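Local structure of regulatory protein recX (Lactobacillus salivarius, 3E3V) at residues E37-L42 / E54-L59; A14-K19 / D46-Y51. The protein probably modulates the activity of the recombinase RecA, and the part of it described here carries its three three-helix domains. One frame throughout, in Å; residues are numbered along the deposited sequence.

Interaction 1: residues E37-L42 / E54-L59; sequences EVEDKL and EIINKL
Val38 O is gripped by two backbone donors, Lys41 N at 3.0 Å and Leu42 N at 3.3 Å, so the turn after the helix is tied back to it though Asp40 has left helical geometry. This probably helps to hold Leu42 beside Val38, where both meet Ile56. The methyl at the end of Ile56 is the focus of the contact: CD1 lies 3.9 Å from Val38 CG1 and 4.1 Å from Leu42 CD1. Ile56 reaches this place because its chain bends twice in the same sense (chi1 -63°, chi2 -61°), and CD1 also comes within 4.0 Å of Glu39 N. The contact joins the short helix 35-39 to helix 49-61 inside the first three-helix domain of RecX, a domain family of the helix-turn-helix clan, where branched aliphatic residues suit a buried interface without hydrogen bonds across it. Leu59 CD1 touches the Val38 methyl CG1 at 4.2 Å, and Ile55 CG2 meets Leu42 CD1 at 4.3 Å. Glu39 crosses Ile56 at about a right angle, its OE2 beside the branch methyl CG2; the carboxylate suits this partly exposed border because Arg35 holds OE2 in a salt bridge.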
# COMPACT_ATOMS: atom_id res chain seq x y z
N GLU A 37 -2.56 -4.08 13.37
CA GLU A 37 -1.19 -4.40 13.76
C GLU A 37 -1.01 -4.23 15.26
O GLU A 37 -0.29 -4.99 15.91
CB GLU A 37 -0.18 -3.50 13.03
CG GLU A 37 0.22 -3.97 11.65
CD GLU A 37 1.29 -3.09 11.04
OE1 GLU A 37 1.03 -1.88 10.85
OE2 GLU A 37 2.40 -3.58 10.76
N VAL A 38 -1.64 -3.19 15.81
CA VAL A 38 -1.56 -2.92 17.24
C VAL A 38 -2.58 -3.82 17.94
O VAL A 38 -2.30 -4.40 18.98
CB VAL A 38 -1.89 -1.44 17.57
CG1 VAL A 38 -1.74 -1.19 19.06
CG2 VAL A 38 -0.97 -0.52 16.79
N GLU A 39 -3.75 -3.92 17.33
CA GLU A 39 -4.86 -4.72 17.85
C GLU A 39 -4.42 -6.15 18.17
O GLU A 39 -4.92 -6.76 19.12
CB GLU A 39 -5.99 -4.71 16.83
CG GLU A 39 -7.36 -4.72 17.43
CD GLU A 39 -8.39 -4.16 16.49
OE1 GLU A 39 -8.48 -4.63 15.33
OE2 GLU A 39 -9.13 -3.24 16.91
N ASP A 40 -3.51 -6.70 17.37
CA ASP A 40 -3.01 -8.03 17.67
C ASP A 40 -1.49 -8.02 17.86
O ASP A 40 -0.75 -8.79 17.25
CB ASP A 40 -3.46 -9.09 16.63
CG ASP A 40 -3.14 -8.71 15.20
OD1 ASP A 40 -1.97 -8.38 14.91
OD2 ASP A 40 -4.07 -8.77 14.36
N LYS A 41 -1.06 -7.11 18.72
CA LYS A 41 0.34 -6.97 19.12
C LYS A 41 0.20 -6.90 20.63
O LYS A 41 1.14 -7.15 21.39
CB LYS A 41 0.96 -5.68 18.60
CG LYS A 41 2.23 -5.26 19.34
CD LYS A 41 3.28 -6.38 19.36
CE LYS A 41 4.51 -5.98 20.20
NZ LYS A 41 5.52 -7.08 20.33
N LEU A 42 -1.02 -6.56 21.06
CA LEU A 42 -1.36 -6.47 22.46
C LEU A 42 -1.65 -7.91 22.88
O LEU A 42 -1.64 -8.25 24.07
CB LEU A 42 -2.61 -5.60 22.66
CG LEU A 42 -2.50 -4.13 22.22
CD1 LEU A 42 -3.85 -3.43 22.39
CD2 LEU A 42 -1.42 -3.43 23.03
N GLU A 54 -10.26 -1.02 24.85
CA GLU A 54 -10.20 0.23 25.59
C GLU A 54 -8.96 1.00 25.15
O GLU A 54 -9.01 2.20 24.88
CB GLU A 54 -10.14 -0.04 27.09
CG GLU A 54 -10.22 1.20 27.97
CD GLU A 54 -9.94 0.90 29.44
OE1 GLU A 54 -10.54 -0.05 29.98
OE2 GLU A 54 -9.11 1.62 30.05
N ILE A 55 -7.84 0.30 25.05
CA ILE A 55 -6.57 0.88 24.64
C ILE A 55 -6.63 1.41 23.20
O ILE A 55 -6.21 2.53 22.93
CB ILE A 55 -5.44 -0.16 24.76
CG1 ILE A 55 -5.31 -0.59 26.22
CG2 ILE A 55 -4.11 0.42 24.27
CD1 ILE A 55 -4.28 -1.67 26.46
N ILE A 56 -7.17 0.60 22.30
CA ILE A 56 -7.29 0.98 20.89
C ILE A 56 -8.13 2.24 20.67
O ILE A 56 -7.73 3.12 19.91
CB ILE A 56 -7.88 -0.18 20.04
CG1 ILE A 56 -6.95 -1.39 20.08
CG2 ILE A 56 -8.11 0.29 18.60
CD1 ILE A 56 -5.57 -1.14 19.51
N ASN A 57 -9.29 2.32 21.31
CA ASN A 57 -10.15 3.48 21.15
C ASN A 57 -9.47 4.75 21.66
O ASN A 57 -9.61 5.82 21.07
CB ASN A 57 -11.47 3.28 21.90
CG ASN A 57 -12.37 2.29 21.21
OD1 ASN A 57 -12.63 2.39 20.01
ND2 ASN A 57 -12.85 1.31 21.97
N LYS A 58 -8.77 4.62 22.77
CA LYS A 58 -8.05 5.75 23.35
C LYS A 58 -6.98 6.19 22.36
O LYS A 58 -6.83 7.38 22.09
CB LYS A 58 -7.42 5.34 24.68
CG LYS A 58 -6.61 6.44 25.36
CD LYS A 58 -7.41 7.72 25.50
CE LYS A 58 -6.90 8.54 26.67
NZ LYS A 58 -7.05 7.79 27.95
N LEU A 59 -6.23 5.23 21.82
CA LEU A 59 -5.18 5.55 20.86
C LEU A 59 -5.77 6.21 19.61
O LEU A 59 -5.17 7.11 19.03
CB LEU A 59 -4.41 4.29 20.46
CG LEU A 59 -3.63 3.62 21.59
CD1 LEU A 59 -2.90 2.38 21.05
CD2 LEU A 59 -2.64 4.60 22.18

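Interaction 2: residues A14-K19 / D46-Y51; sequences ADDISK and DIHEDY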
# COMPACT_ATOMS: atom_id res chain seq x y z
N ALA A 14 -5.29 -3.47 37.18
CA ALA A 14 -5.20 -2.22 36.44
C ALA A 14 -3.80 -2.06 35.83
O ALA A 14 -3.56 -1.14 35.05
CB ALA A 14 -5.50 -1.05 37.36
N ASP A 15 -2.89 -2.94 36.20
CA ASP A 15 -1.53 -2.89 35.68
C ASP A 15 -1.51 -3.56 34.31
O ASP A 15 -0.52 -3.51 33.60
CB ASP A 15 -0.57 -3.63 36.61
CG ASP A 15 -0.80 -5.12 36.61
OD1 ASP A 15 -1.88 -5.56 37.10
OD2 ASP A 15 0.08 -5.86 36.13
N ASP A 16 -2.64 -4.17 33.97
CA ASP A 16 -2.79 -4.86 32.70
C ASP A 16 -2.95 -3.82 31.60
O ASP A 16 -2.24 -3.83 30.60
CB ASP A 16 -4.04 -5.75 32.74
CG ASP A 16 -3.95 -6.93 31.79
OD1 ASP A 16 -5.00 -7.53 31.48
OD2 ASP A 16 -2.82 -7.27 31.38
N ILE A 17 -3.91 -2.92 31.79
CA ILE A 17 -4.18 -1.86 30.84
C ILE A 17 -2.94 -0.97 30.71
O ILE A 17 -2.64 -0.43 29.64
CB ILE A 17 -5.39 -1.02 31.31
CG1 ILE A 17 -6.60 -1.95 31.52
CG2 ILE A 17 -5.73 0.05 30.30
CD1 ILE A 17 -7.81 -1.28 32.14
N SER A 18 -2.20 -0.86 31.80
CA SER A 18 -0.99 -0.05 31.84
C SER A 18 0.11 -0.65 30.97
O SER A 18 0.73 0.05 30.16
CB SER A 18 -0.49 0.06 33.28
OG SER A 18 0.77 0.71 33.33
N LYS A 19 0.36 -1.94 31.14
CA LYS A 19 1.37 -2.61 30.33
C LYS A 19 0.95 -2.53 28.87
O LYS A 19 1.79 -2.46 27.97
CB LYS A 19 1.54 -4.07 30.76
CG LYS A 19 1.99 -4.25 32.22
CD LYS A 19 2.14 -5.72 32.59
CE LYS A 19 3.54 -6.24 32.32
NZ LYS A 19 4.55 -5.57 33.21
N ASP A 46 -0.53 -11.14 25.80
CA ASP A 46 -1.66 -11.72 26.52
C ASP A 46 -2.49 -10.68 27.25
O ASP A 46 -2.51 -10.63 28.48
CB ASP A 46 -1.17 -12.78 27.51
CG ASP A 46 -2.30 -13.63 28.08
OD1 ASP A 46 -2.03 -14.51 28.92
OD2 ASP A 46 -3.46 -13.41 27.68
N ILE A 47 -3.16 -9.83 26.49
CA ILE A 47 -4.02 -8.80 27.05
C ILE A 47 -5.41 -9.09 26.48
O ILE A 47 -5.58 -9.20 25.27
CB ILE A 47 -3.55 -7.39 26.65
CG1 ILE A 47 -2.12 -7.17 27.14
CG2 ILE A 47 -4.48 -6.34 27.24
CD1 ILE A 47 -1.48 -5.89 26.67
N HIS A 48 -6.39 -9.21 27.36
CA HIS A 48 -7.75 -9.53 26.95
C HIS A 48 -8.44 -8.50 26.06
O HIS A 48 -8.13 -7.30 26.12
CB HIS A 48 -8.59 -9.79 28.20
CG HIS A 48 -8.00 -10.83 29.10
ND1 HIS A 48 -7.88 -12.15 28.74
CD2 HIS A 48 -7.44 -10.73 30.33
CE1 HIS A 48 -7.28 -12.82 29.70
NE2 HIS A 48 -7.00 -11.98 30.68
N GLU A 49 -9.36 -8.98 25.23
CA GLU A 49 -10.12 -8.14 24.31
C GLU A 49 -10.86 -7.04 25.05
O GLU A 49 -11.17 -5.99 24.48
CB GLU A 49 -11.12 -8.99 23.53
CG GLU A 49 -10.73 -9.25 22.08
CD GLU A 49 -9.35 -9.86 21.95
OE1 GLU A 49 -9.14 -10.97 22.48
OE2 GLU A 49 -8.48 -9.23 21.31
N ASP A 50 -11.16 -7.29 26.31
CA ASP A 50 -11.86 -6.33 27.15
C ASP A 50 -11.01 -5.07 27.24
O ASP A 50 -11.51 -3.95 27.14
CB ASP A 50 -12.07 -6.90 28.56
CG ASP A 50 -12.44 -8.38 28.54
OD1 ASP A 50 -11.60 -9.20 28.12
OD2 ASP A 50 -13.57 -8.71 28.95
N TYR A 51 -9.71 -5.27 27.43
CA TYR A 51 -8.76 -4.19 27.58
C TYR A 51 -8.15 -3.66 26.28
O TYR A 51 -7.89 -2.46 26.15
CB TYR A 51 -7.65 -4.64 28.54
CG TYR A 51 -8.19 -5.12 29.88
CD1 TYR A 51 -9.02 -4.30 30.65
CD2 TYR A 51 -7.87 -6.38 30.37
CE1 TYR A 51 -9.52 -4.73 31.88
CE2 TYR A 51 -8.36 -6.82 31.60
CZ TYR A 51 -9.18 -5.99 32.35
OH TYR A 51 -9.68 -6.41 33.56
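Segments 14-19 and 46-51 come closest where the backbones of Ile17 and Tyr51 lie 6.1 Å apart between CA atoms, with a second approach of 7.0 Å between the CA atoms of Asp16 and Ile47. Residues 46-51 belong to the first three-helix domain of RecX and lead into helix 49-61, and the contact sets the beginning of that helix against the N-terminal part of helix 14-29. His48 occupies the N-cap position, and its carbonyl O receives Tyr51 N at 2.9 Å, which brings the tyrosine round within the first turn. The phenol ring suits this partly exposed place because its carbons give Ile17 an apolar partner while a hydroxyl is compatible with nearby solvent. Ile17 crosses it at about a right angle, its CG1 packed 3.5 Å from Tyr51 CD1 and its CD1 nearly as close to the same carbon. On the other ortho side of the ring, Asp16 OD1 lies 3.3 Å from Tyr51 CD2, the carboxylate plane turned 78° from the ring. OD1 approaches CD2 and CE2 obliquely, a close van der Waals approach and not a hydrogen bond. With CG roughly anti to the backbone N (chi1 -154°), Asp16 holds its carboxylate out toward Tyr51 and His48. An alanine in place of Tyr51 would remove the ring and is likely to leave Ile17 CG1 and CD1 without their main partner across the contact. Ile47, buried in the turn before the helix and also packed on Ile52, brings its CG1 to 4.3 Å from Asp16 OD2, the other carboxylate oxygen.

From the N terminus the chain starts along helix 14-29 with the first segment of interaction 2, passes through a short loop to helix 35-39 and reaches the first segment of interaction 1. Residues 46-51 then close a loop of 26 intervening residues back onto 14-19, and 54-59 close a shorter one of 11 residues onto 37-42. The segments alternate, so the two loops cross. Helix 49-61 is common to both: its start meets helix 14-29, while its later turns meet helix 35-39 and the turn after it. The centres are about 10 Å apart, and the contacts touch where Leu42 O packs against Ile47 CG1 and where Ile17 adjoins Glu54 and Ile55.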